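Local coordinates for protein enoyl-CoA hydratase/carnithine racemase (Magnetospirillum magneticum, PDB 4NEK) that probably acts as a delta(3)-delta(2)-enoyl-CoA isomerase of the crotonase-like enoyl-CoA hydratase/isomerase family, moving a double bond in fatty acyl-CoA substrates, at residues C[26-31]-C[63-68]; C[22-27]-C[57-62]; C[103-108]-C[134-139]. One frame throughout, in Å; residues are numbered along the deposited sequence.

Interaction 1: residues C[26-31]-C[63-68]; sequences ALIGEM and GNDLPD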
# COMPACT_ATOMS: atom_id res chain seq x y z
N ALA C 26 -30.99 7.64 8.99
CA ALA C 26 -31.66 6.41 8.60
C ALA C 26 -32.84 6.77 7.70
O ALA C 26 -33.64 7.61 8.07
CB ALA C 26 -32.13 5.64 9.82
N LEU C 27 -32.92 6.16 6.53
CA LEU C 27 -33.87 6.59 5.52
C LEU C 27 -35.26 5.98 5.67
O LEU C 27 -35.42 4.83 6.07
CB LEU C 27 -33.36 6.24 4.14
CG LEU C 27 -32.02 6.89 3.80
CD1 LEU C 27 -31.63 6.38 2.43
CD2 LEU C 27 -32.05 8.41 3.78
N ILE C 28 -36.25 6.80 5.32
CA ILE C 28 -37.65 6.43 5.23
C ILE C 28 -38.18 6.87 3.86
O ILE C 28 -37.54 7.64 3.12
CB ILE C 28 -38.46 7.06 6.39
CG1 ILE C 28 -38.30 8.58 6.40
CG2 ILE C 28 -38.01 6.53 7.74
CD1 ILE C 28 -39.16 9.29 7.44
N GLY C 29 -39.38 6.44 3.53
CA GLY C 29 -39.98 6.70 2.22
C GLY C 29 -39.98 8.16 1.82
O GLY C 29 -39.77 8.47 0.63
N GLU C 30 -40.31 9.06 2.76
CA GLU C 30 -40.39 10.48 2.40
C GLU C 30 -39.04 11.03 1.99
O GLU C 30 -39.01 11.93 1.17
CB GLU C 30 -40.97 11.42 3.48
CG GLU C 30 -40.36 11.26 4.86
CD GLU C 30 -41.07 12.07 5.95
OE1 GLU C 30 -41.00 13.32 5.82
OE2 GLU C 30 -41.69 11.49 6.91
N MSE C 31 -37.95 10.45 2.52
CA MSE C 31 -36.61 10.92 2.17
C MSE C 31 -36.24 10.43 0.81
O MSE C 31 -35.85 11.23 -0.03
CB MSE C 31 -35.60 10.49 3.19
CG MSE C 31 -35.93 11.17 4.48
SE MSE C 31 -34.74 10.54 5.93
CE MSE C 31 -33.07 11.41 5.34
N GLY C 63 -28.49 3.89 6.60
CA GLY C 63 -29.21 2.96 5.78
C GLY C 63 -30.66 3.07 6.09
O GLY C 63 -31.11 4.06 6.64
N ASN C 64 -31.42 2.06 5.69
CA ASN C 64 -32.84 2.15 5.91
C ASN C 64 -33.20 2.09 7.36
O ASN C 64 -32.58 1.37 8.13
CB ASN C 64 -33.56 1.04 5.19
CG ASN C 64 -33.79 1.40 3.76
OD1 ASN C 64 -34.64 2.24 3.44
ND2 ASN C 64 -33.04 0.77 2.87
N ASP C 65 -34.22 2.86 7.72
CA ASP C 65 -34.80 2.75 9.03
C ASP C 65 -35.32 1.33 9.13
O ASP C 65 -36.08 0.88 8.28
CB ASP C 65 -35.89 3.85 9.21
CG ASP C 65 -36.60 3.76 10.61
OD1 ASP C 65 -37.47 2.81 10.95
OD2 ASP C 65 -36.22 4.67 11.39
N LEU C 66 -34.90 0.61 10.15
CA LEU C 66 -35.16 -0.82 10.18
C LEU C 66 -36.65 -1.21 10.41
O LEU C 66 -37.20 -2.02 9.66
CB LEU C 66 -34.23 -1.49 11.20
CG LEU C 66 -34.48 -2.97 11.41
CD1 LEU C 66 -34.17 -3.74 10.13
CD2 LEU C 66 -33.69 -3.48 12.61
N PRO C 67 -37.31 -0.59 11.41
CA PRO C 67 -38.75 -0.81 11.57
C PRO C 67 -39.51 -0.55 10.30
O PRO C 67 -40.32 -1.36 9.87
CB PRO C 67 -39.14 0.22 12.61
CG PRO C 67 -37.91 0.42 13.43
CD PRO C 67 -36.74 0.20 12.52
N ASP C 68 -39.22 0.57 9.65
CA ASP C 68 -39.89 0.89 8.40
C ASP C 68 -39.65 -0.17 7.32
O ASP C 68 -40.52 -0.53 6.54
CB ASP C 68 -39.41 2.24 7.90
CG ASP C 68 -40.05 2.61 6.59
OD1 ASP C 68 -41.15 3.15 6.63
OD2 ASP C 68 -39.44 2.38 5.51
O HOH W 1 -41.28 5.01 4.91
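L27 and N64 face each other in a single beta bridge that ties together two loops of the crotonase fold, just ahead of helices 29-44 and 66-69. The tight part is centred on the backbone. L27 N gives its hydrogen to G63 O (2.8 Å), and D65 N returns one to L27 O (2.8 Å) with an almost straight N-H...O angle of 171°. G63 O also receives a CA-H...O contact from A26 CA at 3.1 Å, while the A26 methyl lies against D65 CA. I28 and D65 complete this packed part, lying side by side and pointing the same way, with I28 CG2 3.7 Å from D65 CB. N64 turns its OD1 to the hydroxyl of Y32. The G29/D68 end is looser and partly open to solvent: a water spans G29 N and D68 OD1, accepting from the first and donating to the second. The D65 carboxylate serves two partners: OD2 forms a salt bridge with R20, which also donates to A26 O. With CG trans to the D65 backbone N (chi1 178°), OD1 caps helix 66-69, accepting D68 N at 3.1 Å on its anti lone pair.

Interaction 2: residues C[22-27]-C[57-62]; sequences DKKNAL and QTDFSA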
# COMPACT_ATOMS: atom_id res chain seq x y z
N ASP C 22 -30.83 13.07 14.04
CA ASP C 22 -31.12 12.33 15.26
C ASP C 22 -31.13 10.84 15.07
O ASP C 22 -30.92 10.12 16.00
CB ASP C 22 -32.46 12.75 15.84
CG ASP C 22 -32.41 14.11 16.47
OD1 ASP C 22 -31.29 14.63 16.75
OD2 ASP C 22 -33.51 14.67 16.72
N LYS C 23 -31.39 10.36 13.86
CA LYS C 23 -31.37 8.93 13.62
C LYS C 23 -30.28 8.56 12.64
O LYS C 23 -30.41 7.57 11.90
CB LYS C 23 -32.73 8.49 13.11
CG LYS C 23 -33.86 8.84 14.07
CD LYS C 23 -34.84 7.68 14.10
CE LYS C 23 -36.14 8.06 14.77
NZ LYS C 23 -35.86 8.55 16.14
N LYS C 24 -29.23 9.36 12.64
CA LYS C 24 -28.09 9.16 11.76
C LYS C 24 -28.51 9.00 10.33
O LYS C 24 -27.93 8.22 9.60
CB LYS C 24 -27.32 7.92 12.17
CG LYS C 24 -26.84 7.89 13.61
CD LYS C 24 -25.87 6.73 13.72
CE LYS C 24 -26.02 5.93 15.00
NZ LYS C 24 -25.01 6.43 15.97
N ASN C 25 -29.50 9.79 9.92
CA ASN C 25 -29.97 9.78 8.56
C ASN C 25 -30.45 8.43 8.08
O ASN C 25 -30.35 8.10 6.89
CB ASN C 25 -28.90 10.35 7.61
CG ASN C 25 -28.76 11.87 7.75
OD1 ASN C 25 -29.65 12.50 8.28
ND2 ASN C 25 -27.65 12.43 7.29
N ALA C 26 -30.99 7.64 8.99
CA ALA C 26 -31.66 6.41 8.60
C ALA C 26 -32.84 6.77 7.70
O ALA C 26 -33.64 7.61 8.07
CB ALA C 26 -32.13 5.64 9.82
N LEU C 27 -32.92 6.16 6.53
CA LEU C 27 -33.87 6.59 5.52
C LEU C 27 -35.26 5.98 5.67
O LEU C 27 -35.42 4.83 6.07
CB LEU C 27 -33.36 6.24 4.14
CG LEU C 27 -32.02 6.89 3.80
CD1 LEU C 27 -31.63 6.38 2.43
CD2 LEU C 27 -32.05 8.41 3.78
N GLN C 57 -23.74 16.48 10.16
CA GLN C 57 -22.39 16.82 10.58
C GLN C 57 -21.71 15.63 11.19
O GLN C 57 -20.52 15.69 11.44
CB GLN C 57 -22.40 18.01 11.57
CG GLN C 57 -22.77 19.36 10.94
CD GLN C 57 -22.17 19.57 9.53
OE1 GLN C 57 -22.88 19.50 8.53
NE2 GLN C 57 -20.87 19.77 9.46
N THR C 58 -22.43 14.55 11.44
CA THR C 58 -21.77 13.36 12.01
C THR C 58 -21.96 12.07 11.24
O THR C 58 -21.28 11.11 11.55
CB THR C 58 -22.27 13.07 13.43
OG1 THR C 58 -23.68 12.81 13.36
CG2 THR C 58 -22.01 14.24 14.34
N ASP C 59 -22.88 12.02 10.28
CA ASP C 59 -23.17 10.78 9.59
C ASP C 59 -23.66 11.00 8.20
O ASP C 59 -24.21 12.02 7.88
CB ASP C 59 -24.26 10.01 10.32
CG ASP C 59 -23.84 9.54 11.69
OD1 ASP C 59 -23.12 8.49 11.79
OD2 ASP C 59 -24.24 10.20 12.69
N PHE C 60 -23.40 10.04 7.34
CA PHE C 60 -23.88 10.11 5.99
C PHE C 60 -25.27 9.47 5.97
O PHE C 60 -26.25 10.14 5.71
CB PHE C 60 -22.90 9.39 5.04
CG PHE C 60 -23.26 9.51 3.58
CD1 PHE C 60 -23.26 10.72 2.97
CD2 PHE C 60 -23.59 8.38 2.83
CE1 PHE C 60 -23.60 10.83 1.63
CE2 PHE C 60 -23.93 8.48 1.49
CZ PHE C 60 -23.94 9.71 0.89
N SER C 61 -25.33 8.16 6.21
CA SER C 61 -26.60 7.48 6.37
C SER C 61 -26.40 6.16 6.97
O SER C 61 -25.61 5.34 6.50
CB SER C 61 -27.30 7.27 5.03
OG SER C 61 -28.46 6.53 5.24
N ALA C 62 -27.20 5.89 7.99
CA ALA C 62 -27.24 4.59 8.60
C ALA C 62 -28.09 3.58 7.83
O ALA C 62 -28.39 2.55 8.35
CB ALA C 62 -27.75 4.72 10.01
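K24 rests its aliphatic chain against the carboxylate of D59, the two side chains running at a slant to each other. K24 CB sits 3.9 Å from the A62 methyl and equally near D59 OD2; CG comes closest to that oxygen, at 3.6 Å; CD has moved on to OD1, 3.8 Å away. The chain then bends at its third and fourth torsions and carries NZ off, leaving it 5.0 Å from D59 OD1, too far for a salt bridge, though the opposite charges may still attract weakly. The carboxylate is held by other donors: A101 N reaches OD1, and T58 OG1 meets OD2 from above the carboxylate plane. These are neighbouring loops of the crotonase fold, following strands 13-18 and 50-54 of the central sheet, and they join backbone to backbone where K24 O accepts A62 N at 2.9 Å. N25 CG lies beside its own backbone N (chi1 -73°), from where ND2 donates to F60 O at 3.1 Å and OD1 takes the hydrogen of R20 N. S61 OG donates to N25 O at 3.0 Å from above the carbonyl plane, and accepts from G63 N.

Interaction 3: residues C[103-108]-C[134-139]; sequences IGIGST and VPEAGS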
# COMPACT_ATOMS: atom_id res chain seq x y z
N ILE C 103 -24.11 3.02 5.82
CA ILE C 103 -24.61 1.67 5.97
C ILE C 103 -25.70 1.38 4.98
O ILE C 103 -26.50 2.25 4.66
CB ILE C 103 -25.12 1.44 7.38
CG1 ILE C 103 -23.99 1.68 8.38
CG2 ILE C 103 -25.68 0.02 7.53
CD1 ILE C 103 -24.47 1.66 9.81
N GLY C 104 -25.69 0.16 4.48
CA GLY C 104 -26.62 -0.28 3.49
C GLY C 104 -26.53 0.55 2.26
O GLY C 104 -25.49 0.62 1.61
N ILE C 105 -27.62 1.24 1.97
CA ILE C 105 -27.69 2.18 0.85
C ILE C 105 -26.66 3.32 1.01
O ILE C 105 -26.17 3.86 0.05
CB ILE C 105 -29.14 2.69 0.68
CG1 ILE C 105 -29.27 3.59 -0.54
CG2 ILE C 105 -29.61 3.47 1.91
CD1 ILE C 105 -28.89 2.90 -1.84
N GLY C 106 -26.32 3.66 2.24
CA GLY C 106 -25.26 4.61 2.47
C GLY C 106 -23.94 4.18 1.85
O GLY C 106 -23.17 5.04 1.45
N SER C 107 -23.68 2.89 1.77
CA SER C 107 -22.53 2.40 1.04
C SER C 107 -22.81 2.07 -0.42
O SER C 107 -21.98 2.35 -1.28
CB SER C 107 -21.95 1.14 1.71
OG SER C 107 -21.08 1.51 2.77
N THR C 108 -23.95 1.43 -0.71
CA THR C 108 -24.15 0.80 -2.03
C THR C 108 -24.51 1.82 -3.08
O THR C 108 -24.47 1.54 -4.27
CB THR C 108 -25.26 -0.25 -2.01
OG1 THR C 108 -26.47 0.36 -1.57
CG2 THR C 108 -24.90 -1.40 -1.08
N VAL C 134 -30.76 -9.91 0.32
CA VAL C 134 -29.69 -9.73 -0.61
C VAL C 134 -29.34 -8.25 -0.82
O VAL C 134 -30.12 -7.36 -0.55
CB VAL C 134 -29.98 -10.39 -1.98
CG1 VAL C 134 -30.34 -11.86 -1.76
CG2 VAL C 134 -31.08 -9.65 -2.76
N PRO C 135 -28.14 -8.00 -1.35
CA PRO C 135 -27.74 -6.66 -1.65
C PRO C 135 -28.53 -6.06 -2.79
O PRO C 135 -28.92 -6.73 -3.75
CB PRO C 135 -26.29 -6.83 -2.08
CG PRO C 135 -25.88 -8.16 -1.59
CD PRO C 135 -27.10 -8.98 -1.69
N GLU C 136 -28.58 -4.76 -2.73
CA GLU C 136 -29.37 -3.94 -3.57
C GLU C 136 -28.43 -2.93 -4.26
O GLU C 136 -27.18 -2.95 -4.09
CB GLU C 136 -30.28 -3.13 -2.64
CG GLU C 136 -29.50 -1.99 -1.95
CD GLU C 136 -30.12 -1.45 -0.67
OE1 GLU C 136 -31.22 -1.91 -0.27
OE2 GLU C 136 -29.51 -0.53 -0.07
N ALA C 137 -29.06 -2.05 -5.03
CA ALA C 137 -28.40 -0.96 -5.70
C ALA C 137 -27.26 -1.36 -6.64
O ALA C 137 -26.36 -0.54 -6.93
CB ALA C 137 -27.94 0.07 -4.67
N GLY C 138 -27.28 -2.60 -7.11
CA GLY C 138 -26.25 -3.11 -8.04
C GLY C 138 -24.97 -3.56 -7.38
O GLY C 138 -23.99 -3.84 -8.07
N SER C 139 -24.95 -3.62 -6.05
CA SER C 139 -23.72 -3.91 -5.33
C SER C 139 -23.22 -5.30 -5.63
O SER C 139 -22.00 -5.53 -5.57
CB SER C 139 -23.89 -3.70 -3.83
OG SER C 139 -25.01 -4.37 -3.38
O HOH W 2 -23.67 -0.40 -6.00
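E136 runs its extended chain across both I105 and T108 at about right angles, so that its carboxylate lies over the start of helix 105-108. OE2 is 3.3 Å from I105 CB and near T108 OG1, though the side chain is poorly ordered. Beside it the A137 methyl faces the helix, 3.4 Å from T108 OG1 and in apolar contact with I105 CD1 at 4.1 Å. T108 places OG1 between its own N and carbonyl carbon (chi1 57°), which lets the hydroxyl give a weak bond back to G104 O while CG2 packs on S139 CB at 3.7 Å. With an alanine here OG1 and CG2 are gone, and a gap would probably open beside S139 CB and the A137 methyl, G104 O losing its weak donor. The turn, type I' from E136 to S139, is closed by S139 N and by S139 OG, which meets E136 O in its carbonyl plane at 2.7 Å. A water donates to both T108 O and A137 O, while G138 N bonds E222 of the second subunit. A glutamate over the first turn of a helix whose N-H probably lines the oxyanion hole is consistent with the active site of crotonase-fold isomerases.

In the fold
Interactions 1 and 2 share A26 and L27, with centres about 10 Å apart, and residues 57-68 run alongside 22-31 from one contact into the next. Interaction 3 lies about 14 Å from the centre of interaction 1 and 16 Å from that of interaction 2. Among the links to it, S61 O probably accepts I103 N at 2.8 Å, and L27 CD1 packs on I105 CG2 at 3.6 Å. N64 N and I105 N lie 5.4 Å apart, and their N-H groups point toward a common spot, as in the oxyanion hole of crotonase relatives. Interactions 1 and 3 thus each probably supply one side of the site, with E136 nearby.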